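Local coordinates for protein particle-associated lyase (PDB 4Y9V) that probably degrades the capsular polysaccharide of Acinetobacter baumannii as the lyase tailspike of a phage, assembled as a trimer with pectin lyase-like domains, at residues Q136-A141 against N183-F188; L152-T157 against E173-A178. All coordinates share one frame; numbering follows the deposited sequence. Where two conformers were deposited one is given.

Contact 1 of 2, residues Q136-A141 against N183-F188; sequences QSFDVA and NTVKFF
Gln136 and Phe187 meet at the Gln136 end of the antiparallel pairing between strands 137-139 and 184-187, a short ladder in the Ig-like region of the tailspike. CA of Gln136 rests over the face of the Phe187 ring, 4.0 Å from its centroid, a CH-pi contact, while Phe187 N bonds to Gln136 O. From there the Gln136 side chain runs out beside Lys186. CB lies 4.0 Å from Phe187 O; CG sits between backbone N and carbonyl carbon (chi1 64°), and the chain then extends, bringing CD alongside CE of Lys186. At the tip, OE1 comes within 3.2 Å of Lys186 CE and accepts a hydrogen bond from a water 2.8 Å away, which also donates to Phe187 O and so ties the glutamine amide to the opposite backbone. In the middle, Phe138 and Val185 form a hydrogen-bonded pair, with Val185 N 2.8 Å from Phe138 O. CB of Val185 covers one face of the Phe138 ring. Phe138 CE1 approaches Phe187 CD1 to 3.6 Å, the ring planes 45° apart. On the other face of the ladder, Thr184 OG1 donates to Asp139 OD1 at 2.7 Å, reaching it from 40° above the carboxylate plane. Val140 N closes the ladder on Asn183 O. In the wider fold, strand 184-187 follows 172-181 in the chain, pairs with it antiparallel, and so runs between it and 137-139. Phe138 packs on Leu126 and Ile130, whereas Lys186 NZ reaches across the subunit boundary to a salt bridge with Glu328 of the second subunit.

Contact 2 of 2, residues L152-T157 against E173-A178; sequences LVIYCT and EFVEVA
Glu173 O is gripped by two donors from the facing strand: Ile154 N lies 2.9 Å from it, nearly in line with the carbonyl (C=O...N angle 168°), and Val153 CA, 3.5 Å from the same oxygen, adds a weaker CA-H...O contact. This is the paired part of an antiparallel beta hairpin with a long connection, formed by strands 151-156 and 172-181 in the Ig-like region of the tailspike. Two residues along, Leu152 O has the same kinds of partner, but Val175 N, at 2.9 Å, comes at it less directly; Phe174 CA lies 3.4 Å from that oxygen. Leu152 N returns a bond to Val175 O, making Leu152 and Val175 a hydrogen-bonded pair with bonds in both directions. The short strand axes are antiparallel with a marked twist (146°), and beyond Ile154 the pairing passes to residues before Glu173, with a backbone bond between Cys156 and Lys171.

Val153 and Phe174 share one face of the ladder, lying side by side. Both valine methyls approach the CD1-CE1 side of the ring: CG1 in the ring plane at the edge, CG2 obliquely, 3.8 Å from Phe174 CD1. The same ring makes an edge-to-face contact with Trp151 and meets Phe258.

On the opposite face, Leu152, Ile154, Glu173 and Val175 gather. A chi1 of 59° tucks Glu173 CG in over its own backbone, where it runs beside Ile154 CD1. The buried carboxylate is satisfied further on, OE1 by the Tyr195 hydroxyl and OE2 by the backbone N of Tyr192. CD1 of Ile154 crosses to within 4.1 Å of Val175 CG1, and CB of Leu152 meets the other methyl of that valine. Further along, Leu152 CD1 touches CG2 of Val177 at 3.6 Å.

Overall arrangement
Contact 2 is nested inside the chain loop that contact 1 closes, and their centres are about 10 Å apart. Strands 172-181 and 184-187, one from each contact, are neighbours in the same sheet, probably joined by Lys186 O to Ala178 N at 2.8 Å and Phe188 N to Glu176 O at 3.0 Å. Packing of Phe187 on Val175 and of Val185 on Val177 continues the apolar side of one contact into the other. Both also touch the second subunit. The connection between the strands of contact 2 carries Arg166, Tyr168 and Tyr169, which line the glycan pocket together with residues such as Tyr278 and His337.

Contact 1 of 2, residues Q136-A141 against N183-F188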
loop_
_atom_site.group_PDB
_atom_site.type_symbol
_atom_site.label_atom_id
_atom_site.label_comp_id
_atom_site.label_asym_id
_atom_site.label_seq_id
_atom_site.Cartn_x
_atom_site.Cartn_y
_atom_site.Cartn_z
ATOM N N GLN A 136 10.690 26.155 7.666
ATOM C CA GLN A 136 10.070 25.644 8.891
ATOM C C GLN A 136 9.858 26.776 9.897
ATOM O O GLN A 136 9.606 26.512 11.076
ATOM C CB GLN A 136 10.840 24.497 9.518
ATOM C CG GLN A 136 12.235 24.868 10.010
ATOM C CD GLN A 136 13.003 23.651 10.495
ATOM O OE1 GLN A 136 12.641 23.049 11.514
ATOM N NE2 GLN A 136 13.996 23.225 9.773
ATOM N N SER A 137 9.940 28.018 9.444
ATOM C CA SER A 137 9.712 29.167 10.299
ATOM C C SER A 137 9.313 30.331 9.411
ATOM O O SER A 137 9.539 30.356 8.209
ATOM C CB SER A 137 10.945 29.562 11.115
ATOM O OG SER A 137 12.013 29.893 10.203
ATOM N N PHE A 138 8.741 31.354 10.085
ATOM C CA PHE A 138 8.404 32.601 9.409
ATOM C C PHE A 138 8.342 33.679 10.499
ATOM O O PHE A 138 7.997 33.413 11.653
ATOM C CB PHE A 138 7.104 32.531 8.620
ATOM C CG PHE A 138 5.889 32.097 9.395
ATOM C CD1 PHE A 138 5.558 30.760 9.498
ATOM C CD2 PHE A 138 5.038 33.023 10.010
ATOM C CE1 PHE A 138 4.443 30.336 10.155
ATOM C CE2 PHE A 138 3.919 32.587 10.704
ATOM C CZ PHE A 138 3.607 31.240 10.803
ATOM N N ASP A 139 8.605 34.908 10.080
ATOM C CA ASP A 139 8.422 36.048 10.949
ATOM C C ASP A 139 6.994 36.583 10.739
ATOM O O ASP A 139 6.420 36.474 9.663
ATOM C CB ASP A 139 9.415 37.159 10.602
ATOM C CG ASP A 139 10.834 36.785 10.875
ATOM O OD1 ASP A 139 11.108 35.785 11.627
ATOM O OD2 ASP A 139 11.739 37.442 10.280
ATOM N N VAL A 140 6.485 37.201 11.802
ATOM C CA VAL A 140 5.187 37.867 11.784
ATOM C C VAL A 140 5.378 39.315 12.208
ATOM O O VAL A 140 6.359 39.690 12.830
ATOM C CB VAL A 140 4.149 37.165 12.679
ATOM C CG1 VAL A 140 3.846 35.767 12.124
ATOM C CG2 VAL A 140 4.626 37.100 14.112
ATOM N N ALA A 141 4.345 40.124 11.938
ATOM C CA ALA A 141 4.339 41.502 12.408
ATOM C C ALA A 141 4.120 41.567 13.937
ATOM O O ALA A 141 4.580 42.553 14.539
ATOM C CB ALA A 141 3.322 42.309 11.666
ATOM N N ASN A 183 9.590 37.895 17.120
ATOM C CA ASN A 183 8.557 37.785 16.100
ATOM C C ASN A 183 8.810 36.622 15.144
ATOM O O ASN A 183 8.130 36.547 14.107
ATOM C CB ASN A 183 8.426 39.101 15.312
ATOM C CG ASN A 183 7.571 40.134 16.119
ATOM O OD1 ASN A 183 6.668 39.823 16.970
ATOM N ND2 ASN A 183 7.719 41.371 15.801
ATOM N N THR A 184 9.664 35.687 15.500
ATOM C CA THR A 184 9.935 34.518 14.673
ATOM C C THR A 184 9.163 33.308 15.204
ATOM O O THR A 184 9.334 32.898 16.368
ATOM C CB THR A 184 11.431 34.212 14.640
ATOM O OG1 THR A 184 12.128 35.341 14.060
ATOM C CG2 THR A 184 11.710 32.984 13.766
ATOM N N VAL A 185 8.334 32.744 14.347
ATOM C CA VAL A 185 7.510 31.581 14.646
ATOM C C VAL A 185 8.118 30.368 13.960
ATOM O O VAL A 185 8.172 30.329 12.719
ATOM C CB VAL A 185 6.086 31.815 14.151
ATOM C CG1 VAL A 185 5.203 30.595 14.438
ATOM C CG2 VAL A 185 5.501 33.075 14.790
ATOM N N LYS A 186 8.613 29.401 14.731
ATOM C CA LYS A 186 9.043 28.121 14.158
ATOM C C LYS A 186 7.856 27.190 14.232
ATOM O O LYS A 186 7.181 27.145 15.294
ATOM C CB LYS A 186 10.244 27.581 14.932
ATOM C CG LYS A 186 10.885 26.369 14.285
ATOM C CD LYS A 186 12.171 25.937 14.966
ATOM C CE LYS A 186 12.892 24.835 14.203
ATOM N NZ LYS A 186 14.141 24.411 14.846
ATOM N N PHE A 187 7.565 26.470 13.162
ATOM C CA PHE A 187 6.419 25.565 13.125
ATOM C C PHE A 187 6.907 24.161 12.789
ATOM O O PHE A 187 7.978 23.959 12.242
ATOM C CB PHE A 187 5.326 26.062 12.158
ATOM C CG PHE A 187 5.738 26.125 10.699
ATOM C CD1 PHE A 187 6.321 27.245 10.152
ATOM C CD2 PHE A 187 5.523 25.021 9.870
ATOM C CE1 PHE A 187 6.667 27.289 8.809
ATOM C CE2 PHE A 187 5.857 25.054 8.557
ATOM C CZ PHE A 187 6.441 26.186 8.025
ATOM N N PHE A 188 6.070 23.171 13.120
ATOM C CA PHE A 188 6.391 21.793 12.831
ATOM C C PHE A 188 6.169 21.481 11.354
ATOM O O PHE A 188 5.143 21.851 10.750
ATOM C CB PHE A 188 5.544 20.862 13.701
ATOM C CG PHE A 188 6.011 20.849 15.132
ATOM C CD1 PHE A 188 7.160 20.190 15.494
ATOM C CD2 PHE A 188 5.280 21.492 16.132
ATOM C CE1 PHE A 188 7.587 20.152 16.820
ATOM C CE2 PHE A 188 5.696 21.463 17.445
ATOM C CZ PHE A 188 6.850 20.769 17.795
HETATM O O HOH W 1 10.329 22.722 12.999
HETATM O O HOH W 2 5.851 43.236 17.044
#

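Contact 2 of 2, residues L152-T157 against E173-A178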
loop_
_atom_site.group_PDB
_atom_site.type_symbol
_atom_site.label_atom_id
_atom_site.label_comp_id
_atom_site.label_asym_id
_atom_site.label_seq_id
_atom_site.Cartn_x
_atom_site.Cartn_y
_atom_site.Cartn_z
ATOM N N LEU A 152 -2.276 27.724 13.864
ATOM C CA LEU A 152 -2.339 28.926 13.069
ATOM C C LEU A 152 -2.733 28.562 11.625
ATOM O O LEU A 152 -2.495 27.450 11.144
ATOM C CB LEU A 152 -1.009 29.693 13.028
ATOM C CG LEU A 152 -0.421 30.041 14.406
ATOM C CD1 LEU A 152 0.894 30.810 14.185
ATOM C CD2 LEU A 152 -1.376 30.835 15.267
ATOM N N VAL A 153 -3.322 29.543 10.957
ATOM C CA VAL A 153 -3.637 29.441 9.534
ATOM C C VAL A 153 -2.854 30.534 8.820
ATOM O O VAL A 153 -2.954 31.713 9.152
ATOM C CB VAL A 153 -5.135 29.644 9.253
ATOM C CG1 VAL A 153 -5.429 29.302 7.793
ATOM C CG2 VAL A 153 -6.014 28.830 10.205
ATOM N N ILE A 154 -2.073 30.127 7.807
ATOM C CA ILE A 154 -1.501 31.042 6.845
ATOM C C ILE A 154 -2.511 31.102 5.706
ATOM O O ILE A 154 -2.904 30.064 5.187
ATOM C CB ILE A 154 -0.144 30.502 6.329
ATOM C CG1 ILE A 154 0.857 30.330 7.447
ATOM C CG2 ILE A 154 0.397 31.382 5.185
ATOM C CD1 ILE A 154 2.075 29.479 7.098
ATOM N N TYR A 155 -2.959 32.296 5.303
ATOM C CA TYR A 155 -4.001 32.381 4.280
ATOM C C TYR A 155 -3.802 33.602 3.416
ATOM O O TYR A 155 -3.628 34.712 3.921
ATOM C CB TYR A 155 -5.409 32.409 4.932
ATOM C CG TYR A 155 -6.548 32.312 3.941
ATOM C CD1 TYR A 155 -6.892 31.107 3.351
ATOM C CD2 TYR A 155 -7.260 33.438 3.569
ATOM C CE1 TYR A 155 -7.916 31.003 2.436
ATOM C CE2 TYR A 155 -8.308 33.345 2.656
ATOM C CZ TYR A 155 -8.643 32.138 2.090
ATOM O OH TYR A 155 -9.685 32.110 1.195
ATOM N N CYS A 156 -3.834 33.382 2.106
ATOM C CA CYS A 156 -3.785 34.487 1.134
ATOM C C CYS A 156 -5.197 34.859 0.722
ATOM O O CYS A 156 -5.938 34.051 0.207
ATOM C CB CYS A 156 -2.990 34.038 -0.077
ATOM S SG CYS A 156 -2.864 35.327 -1.355
ATOM N N THR A 157 -5.538 36.154 0.938
ATOM C CA THR A 157 -6.898 36.593 0.648
ATOM C C THR A 157 -7.158 36.875 -0.817
ATOM O O THR A 157 -8.309 37.109 -1.197
ATOM C CB THR A 157 -7.238 37.819 1.526
ATOM O OG1 THR A 157 -6.300 38.851 1.296
ATOM C CG2 THR A 157 -7.207 37.497 3.008
ATOM N N GLU A 173 -2.282 27.314 4.442
ATOM C CA GLU A 173 -2.113 26.024 5.090
ATOM C C GLU A 173 -2.263 26.192 6.606
ATOM O O GLU A 173 -2.180 27.302 7.129
ATOM C CB GLU A 173 -0.757 25.376 4.732
ATOM C CG GLU A 173 0.460 26.192 5.112
ATOM C CD GLU A 173 1.655 25.694 4.305
ATOM O OE1 GLU A 173 1.735 26.026 3.079
ATOM O OE2 GLU A 173 2.487 24.921 4.835
ATOM N N PHE A 174 -2.441 25.082 7.281
ATOM C CA PHE A 174 -2.465 25.028 8.721
ATOM C C PHE A 174 -1.097 24.637 9.256
ATOM O O PHE A 174 -0.442 23.763 8.680
ATOM C CB PHE A 174 -3.473 23.986 9.211
ATOM C CG PHE A 174 -4.916 24.231 8.810
ATOM C CD1 PHE A 174 -5.406 25.496 8.532
ATOM C CD2 PHE A 174 -5.797 23.148 8.741
ATOM C CE1 PHE A 174 -6.755 25.678 8.197
ATOM C CE2 PHE A 174 -7.136 23.335 8.399
ATOM C CZ PHE A 174 -7.593 24.602 8.128
ATOM N N VAL A 175 -0.675 25.269 10.361
ATOM C CA VAL A 175 0.559 24.922 11.020
ATOM C C VAL A 175 0.318 24.851 12.538
ATOM O O VAL A 175 -0.578 25.501 13.060
ATOM C CB VAL A 175 1.730 25.880 10.703
ATOM C CG1 VAL A 175 1.982 25.939 9.192
ATOM C CG2 VAL A 175 1.484 27.271 11.275
ATOM N N GLU A 176 1.171 24.078 13.198
ATOM C CA GLU A 176 1.265 24.074 14.659
ATOM C C GLU A 176 2.606 24.674 15.073
ATOM O O GLU A 176 3.656 24.327 14.555
ATOM C CB GLU A 176 1.111 22.672 15.238
ATOM C CG GLU A 176 1.204 22.683 16.758
ATOM C CD GLU A 176 0.881 21.349 17.373
ATOM O OE1 GLU A 176 -0.313 21.054 17.425
ATOM O OE2 GLU A 176 1.792 20.650 17.777
ATOM N N VAL A 177 2.535 25.604 16.033
ATOM C CA VAL A 177 3.713 26.321 16.480
ATOM C C VAL A 177 4.605 25.430 17.346
ATOM O O VAL A 177 4.157 24.839 18.329
ATOM C CB VAL A 177 3.284 27.570 17.261
ATOM C CG1 VAL A 177 4.502 28.306 17.814
ATOM C CG2 VAL A 177 2.471 28.478 16.372
ATOM N N ALA A 178 5.888 25.390 16.990
ATOM C CA ALA A 178 6.930 24.720 17.751
ATOM C C ALA A 178 7.612 25.647 18.754
ATOM O O ALA A 178 7.962 25.229 19.855
ATOM C CB ALA A 178 7.947 24.099 16.822
#